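Local coordinates for RND efflux system, outer membrane lipoprotein, NodT family (Burkholderia mallei, PDB 6U94), which probably serves as the outer-membrane channel of a tripartite RND efflux system, at residues Q57-R70 against L243-V255. Sequence-based numbering, arbitrary orientation.
Sequences QLQQLVALALANNR and LAVLIGGPLPAGV
Arg70, just past helix 57-67, turns its guanidinium onto the C-terminal end of helix 243-247, the last turn of the long helix 211-247, which probably contributes to a helical barrel as in outer membrane factors. The guanidinium hydrogen-bonds main-chain oxygens of this final turn, and both bonds leave from its edge. Arg70 NH2 to Leu246 O is 2.6 Å with an almost linear N-H...O angle of 177°; Arg70 NH1 to Val245 O is longer and less straight. Both acceptors lie near the guanidinium plane. Arg70 NH2 also bonds Ala65 O at 3.2 Å, so one nitrogen ties the two helix ends together, while a salt bridge from Arg70 NH1 to Asp78 of helix 72-86 would further limit rotation of the group. Asn68 CG lies over one guanidinium face, offset toward its rim.

The segment axes approach to 9.0 Å at 50°, and the small side chain of Ala65 lets the two backbones come close, with Ala65 CA 3.9 Å from Ile247 CA. Ile247 directs its CG2 branch at the helix backbone, 3.4 Å from Leu61 O. Leu61, with CG anti to its carbonyl carbon (chi1 -65°), reaches the loop beyond helix 243-247, where its CD2 lies 3.9 Å from Pro252 CD and meets Val255 CG2, Leu61 and Val255 crossing at about a right angle. Leu61 CD2 also lies 4.2 Å from Ile247 CG2, and this methyl thus joins the helix end to the chain that returns past helix 57-67. Tyr174 of helix 156-203 also touches Leu61 and Gln57. A bend at chi2 folds the Gln57 amide over the returning chain: NE2 faces Pro252 CG and Val255 CG2, and Gln57 OE1 stands 3.2 Å from Gly254 CA.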
loop_
_atom_site.group_PDB
_atom_site.type_symbol
_atom_site.label_atom_id
_atom_site.label_comp_id
_atom_site.label_asym_id
_atom_site.label_seq_id
_atom_site.Cartn_x
_atom_site.Cartn_y
_atom_site.Cartn_z
ATOM N N GLN A 57 -1.928 1.849 18.956
ATOM C CA GLN A 57 -1.329 3.141 18.638
ATOM C C GLN A 57 -1.795 3.643 17.277
ATOM O O GLN A 57 -2.109 4.829 17.116
ATOM C CB GLN A 57 0.196 3.041 18.679
ATOM C CG GLN A 57 0.901 4.359 18.424
ATOM C CD GLN A 57 0.494 5.434 19.416
ATOM O OE1 GLN A 57 0.793 5.341 20.608
ATOM N NE2 GLN A 57 -0.200 6.459 18.930
ATOM N N LEU A 58 -1.852 2.749 16.285
ATOM C CA LEU A 58 -2.353 3.132 14.970
ATOM C C LEU A 58 -3.807 3.584 15.046
ATOM O O LEU A 58 -4.199 4.555 14.389
ATOM C CB LEU A 58 -2.197 1.968 13.992
ATOM C CG LEU A 58 -2.794 2.182 12.598
ATOM C CD1 LEU A 58 -2.174 3.394 11.926
ATOM C CD2 LEU A 58 -2.612 0.946 11.742
ATOM N N GLN A 59 -4.619 2.895 15.854
ATOM C CA GLN A 59 -6.009 3.302 16.025
ATOM C C GLN A 59 -6.104 4.703 16.612
ATOM O O GLN A 59 -7.008 5.472 16.261
ATOM C CB GLN A 59 -6.747 2.302 16.916
ATOM C CG GLN A 59 -7.102 0.991 16.242
ATOM C CD GLN A 59 -8.096 0.177 17.050
ATOM O OE1 GLN A 59 -8.344 0.467 18.221
ATOM N NE2 GLN A 59 -8.678 -0.841 16.426
ATOM N N GLN A 60 -5.183 5.053 17.510
ATOM C CA GLN A 60 -5.207 6.379 18.119
ATOM C C GLN A 60 -4.913 7.464 17.090
ATOM O O GLN A 60 -5.560 8.518 17.090
ATOM C CB GLN A 60 -4.204 6.444 19.270
ATOM C CG GLN A 60 -4.108 7.803 19.939
ATOM C CD GLN A 60 -3.135 7.815 21.103
ATOM O OE1 GLN A 60 -2.490 6.807 21.398
ATOM N NE2 GLN A 60 -3.026 8.956 21.772
ATOM N N LEU A 61 -3.948 7.220 16.201
ATOM C CA LEU A 61 -3.583 8.223 15.206
ATOM C C LEU A 61 -4.728 8.484 14.235
ATOM O O LEU A 61 -5.002 9.639 13.883
ATOM C CB LEU A 61 -2.331 7.773 14.453
ATOM C CG LEU A 61 -1.069 7.680 15.309
ATOM C CD1 LEU A 61 -0.076 6.715 14.689
ATOM C CD2 LEU A 61 -0.448 9.059 15.487
ATOM N N VAL A 62 -5.406 7.424 13.788
ATOM C CA VAL A 62 -6.511 7.583 12.846
ATOM C C VAL A 62 -7.657 8.353 13.490
ATOM O O VAL A 62 -8.272 9.224 12.861
ATOM C CB VAL A 62 -6.964 6.205 12.330
ATOM C CG1 VAL A 62 -8.285 6.315 11.588
ATOM C CG2 VAL A 62 -5.901 5.618 11.425
ATOM N N ALA A 63 -7.955 8.054 14.757
ATOM C CA ALA A 63 -9.035 8.752 15.443
ATOM C C ALA A 63 -8.744 10.243 15.558
ATOM O O ALA A 63 -9.651 11.072 15.422
ATOM C CB ALA A 63 -9.263 8.138 16.823
ATOM N N LEU A 64 -7.482 10.604 15.805
ATOM C CA LEU A 64 -7.130 12.017 15.889
ATOM C C LEU A 64 -7.214 12.685 14.524
ATOM O O LEU A 64 -7.625 13.848 14.420
ATOM C CB LEU A 64 -5.730 12.179 16.483
ATOM C CG LEU A 64 -5.492 11.608 17.884
ATOM C CD1 LEU A 64 -4.149 12.071 18.438
ATOM C CD2 LEU A 64 -6.630 11.974 18.829
ATOM N N ALA A 65 -6.832 11.968 13.466
ATOM C CA ALA A 65 -6.944 12.524 12.122
ATOM C C ALA A 65 -8.401 12.764 11.747
ATOM O O ALA A 65 -8.726 13.771 11.107
ATOM C CB ALA A 65 -6.273 11.593 11.112
ATOM N N LEU A 66 -9.292 11.853 12.141
ATOM C CA LEU A 66 -10.711 12.040 11.859
ATOM C C LEU A 66 -11.316 13.129 12.741
ATOM O O LEU A 66 -12.132 13.931 12.272
ATOM C CB LEU A 66 -11.462 10.723 12.043
ATOM C CG LEU A 66 -11.270 9.678 10.948
ATOM C CD1 LEU A 66 -12.081 8.427 11.249
ATOM C CD2 LEU A 66 -11.652 10.256 9.595
ATOM N N ALA A 67 -10.924 13.177 14.017
ATOM C CA ALA A 67 -11.490 14.145 14.950
ATOM C C ALA A 67 -10.990 15.564 14.717
ATOM O O ALA A 67 -11.464 16.483 15.394
ATOM C CB ALA A 67 -11.191 13.729 16.392
ATOM N N ASN A 68 -10.054 15.766 13.792
ATOM C CA ASN A 68 -9.566 17.110 13.511
ATOM C C ASN A 68 -10.696 17.980 12.974
ATOM O O ASN A 68 -11.532 17.527 12.186
ATOM C CB ASN A 68 -8.410 17.051 12.514
ATOM C CG ASN A 68 -7.559 18.305 12.536
ATOM O OD1 ASN A 68 -7.551 19.082 11.582
ATOM N ND2 ASN A 68 -6.842 18.512 13.634
ATOM N N ASN A 69 -10.723 19.236 13.411
ATOM C CA ASN A 69 -11.816 20.138 13.071
ATOM C C ASN A 69 -11.652 20.798 11.708
ATOM O O ASN A 69 -12.482 21.639 11.346
ATOM C CB ASN A 69 -11.964 21.214 14.150
ATOM C CG ASN A 69 -12.489 20.656 15.457
ATOM O OD1 ASN A 69 -13.117 19.598 15.486
ATOM N ND2 ASN A 69 -12.243 21.372 16.546
ATOM N N ARG A 70 -10.617 20.448 10.950
ATOM C CA ARG A 70 -10.457 20.999 9.613
ATOM C C ARG A 70 -11.613 20.561 8.717
ATOM O O ARG A 70 -12.275 19.548 8.958
ATOM C CB ARG A 70 -9.131 20.550 9.003
ATOM C CG ARG A 70 -9.122 19.083 8.616
ATOM C CD ARG A 70 -7.714 18.548 8.421
ATOM N NE ARG A 70 -7.613 17.170 8.890
ATOM C CZ ARG A 70 -6.480 16.478 8.947
ATOM N NH1 ARG A 70 -5.339 17.035 8.561
ATOM N NH2 ARG A 70 -6.487 15.230 9.393
ATOM N N LEU A 243 3.174 12.397 9.095
ATOM C CA LEU A 243 2.244 11.897 10.102
ATOM C C LEU A 243 1.637 13.043 10.901
ATOM O O LEU A 243 0.441 13.026 11.215
ATOM C CB LEU A 243 2.956 10.909 11.024
ATOM C CG LEU A 243 2.080 9.978 11.861
ATOM C CD1 LEU A 243 1.089 9.244 10.975
ATOM C CD2 LEU A 243 2.944 8.988 12.625
ATOM N N ALA A 244 2.448 14.052 11.233
ATOM C CA ALA A 244 1.928 15.216 11.943
ATOM C C ALA A 244 0.931 15.982 11.084
ATOM O O ALA A 244 -0.090 16.461 11.589
ATOM C CB ALA A 244 3.079 16.125 12.375
ATOM N N VAL A 245 1.207 16.104 9.784
ATOM C CA VAL A 245 0.272 16.768 8.881
ATOM C C VAL A 245 -1.035 15.991 8.800
ATOM O O VAL A 245 -2.125 16.577 8.797
ATOM C CB VAL A 245 0.908 16.948 7.489
ATOM C CG1 VAL A 245 -0.110 17.504 6.502
ATOM C CG2 VAL A 245 2.124 17.853 7.572
ATOM N N LEU A 246 -0.945 14.659 8.743
ATOM C CA LEU A 246 -2.138 13.844 8.534
ATOM C C LEU A 246 -3.071 13.888 9.737
ATOM O O LEU A 246 -4.297 13.867 9.575
ATOM C CB LEU A 246 -1.740 12.403 8.220
ATOM C CG LEU A 246 -1.247 12.158 6.795
ATOM C CD1 LEU A 246 -0.772 10.723 6.635
ATOM C CD2 LEU A 246 -2.345 12.482 5.795
ATOM N N ILE A 247 -2.518 13.939 10.951
ATOM C CA ILE A 247 -3.357 14.016 12.143
ATOM C C ILE A 247 -3.676 15.450 12.542
ATOM O O ILE A 247 -4.495 15.661 13.450
ATOM C CB ILE A 247 -2.711 13.285 13.336
ATOM C CG1 ILE A 247 -1.388 13.947 13.719
ATOM C CG2 ILE A 247 -2.506 11.810 13.010
ATOM C CD1 ILE A 247 -0.830 13.464 15.038
ATOM N N GLY A 248 -3.065 16.440 11.896
ATOM C CA GLY A 248 -3.374 17.829 12.162
ATOM C C GLY A 248 -2.783 18.396 13.431
ATOM O O GLY A 248 -3.213 19.471 13.866
ATOM N N GLY A 249 -1.813 17.720 14.039
ATOM C CA GLY A 249 -1.208 18.198 15.259
ATOM C C GLY A 249 0.035 17.422 15.637
ATOM O O GLY A 249 0.483 16.526 14.914
ATOM N N PRO A 250 0.624 17.762 16.786
ATOM C CA PRO A 250 1.825 17.053 17.237
ATOM C C PRO A 250 1.548 15.579 17.490
ATOM O O PRO A 250 0.424 15.176 17.796
ATOM C CB PRO A 250 2.202 17.783 18.532
ATOM C CG PRO A 250 1.563 19.124 18.413
ATOM C CD PRO A 250 0.284 18.891 17.667
ATOM N N LEU A 251 2.602 14.769 17.358
ATOM C CA LEU A 251 2.471 13.329 17.527
ATOM C C LEU A 251 2.396 12.973 19.010
ATOM O O LEU A 251 3.111 13.563 19.827
ATOM C CB LEU A 251 3.648 12.601 16.882
ATOM C CG LEU A 251 3.908 12.858 15.396
ATOM C CD1 LEU A 251 5.044 11.982 14.893
ATOM C CD2 LEU A 251 2.649 12.627 14.579
ATOM N N PRO A 252 1.540 12.025 19.383
ATOM C CA PRO A 252 1.479 11.594 20.784
ATOM C C PRO A 252 2.752 10.877 21.205
ATOM O O PRO A 252 3.483 10.311 20.391
ATOM C CB PRO A 252 0.269 10.651 20.817
ATOM C CG PRO A 252 0.102 10.194 19.403
ATOM C CD PRO A 252 0.529 11.352 18.549
ATOM N N ALA A 253 3.006 10.909 22.518
ATOM C CA ALA A 253 4.221 10.315 23.065
ATOM C C ALA A 253 4.276 8.807 22.860
ATOM O O ALA A 253 5.359 8.221 22.951
ATOM C CB ALA A 253 4.341 10.644 24.554
ATOM N N GLY A 254 3.138 8.165 22.584
ATOM C CA GLY A 254 3.153 6.737 22.324
ATOM C C GLY A 254 3.909 6.373 21.060
ATOM O O GLY A 254 4.522 5.304 20.984
ATOM N N VAL A 255 3.877 7.251 20.055
ATOM C CA VAL A 255 4.606 7.000 18.813
ATOM C C VAL A 255 6.102 6.896 19.084
ATOM O O VAL A 255 6.807 6.085 18.468
ATOM C CB VAL A 255 4.291 8.100 17.781
ATOM C CG1 VAL A 255 5.226 8.003 16.582
ATOM C CG2 VAL A 255 2.841 8.012 17.338
#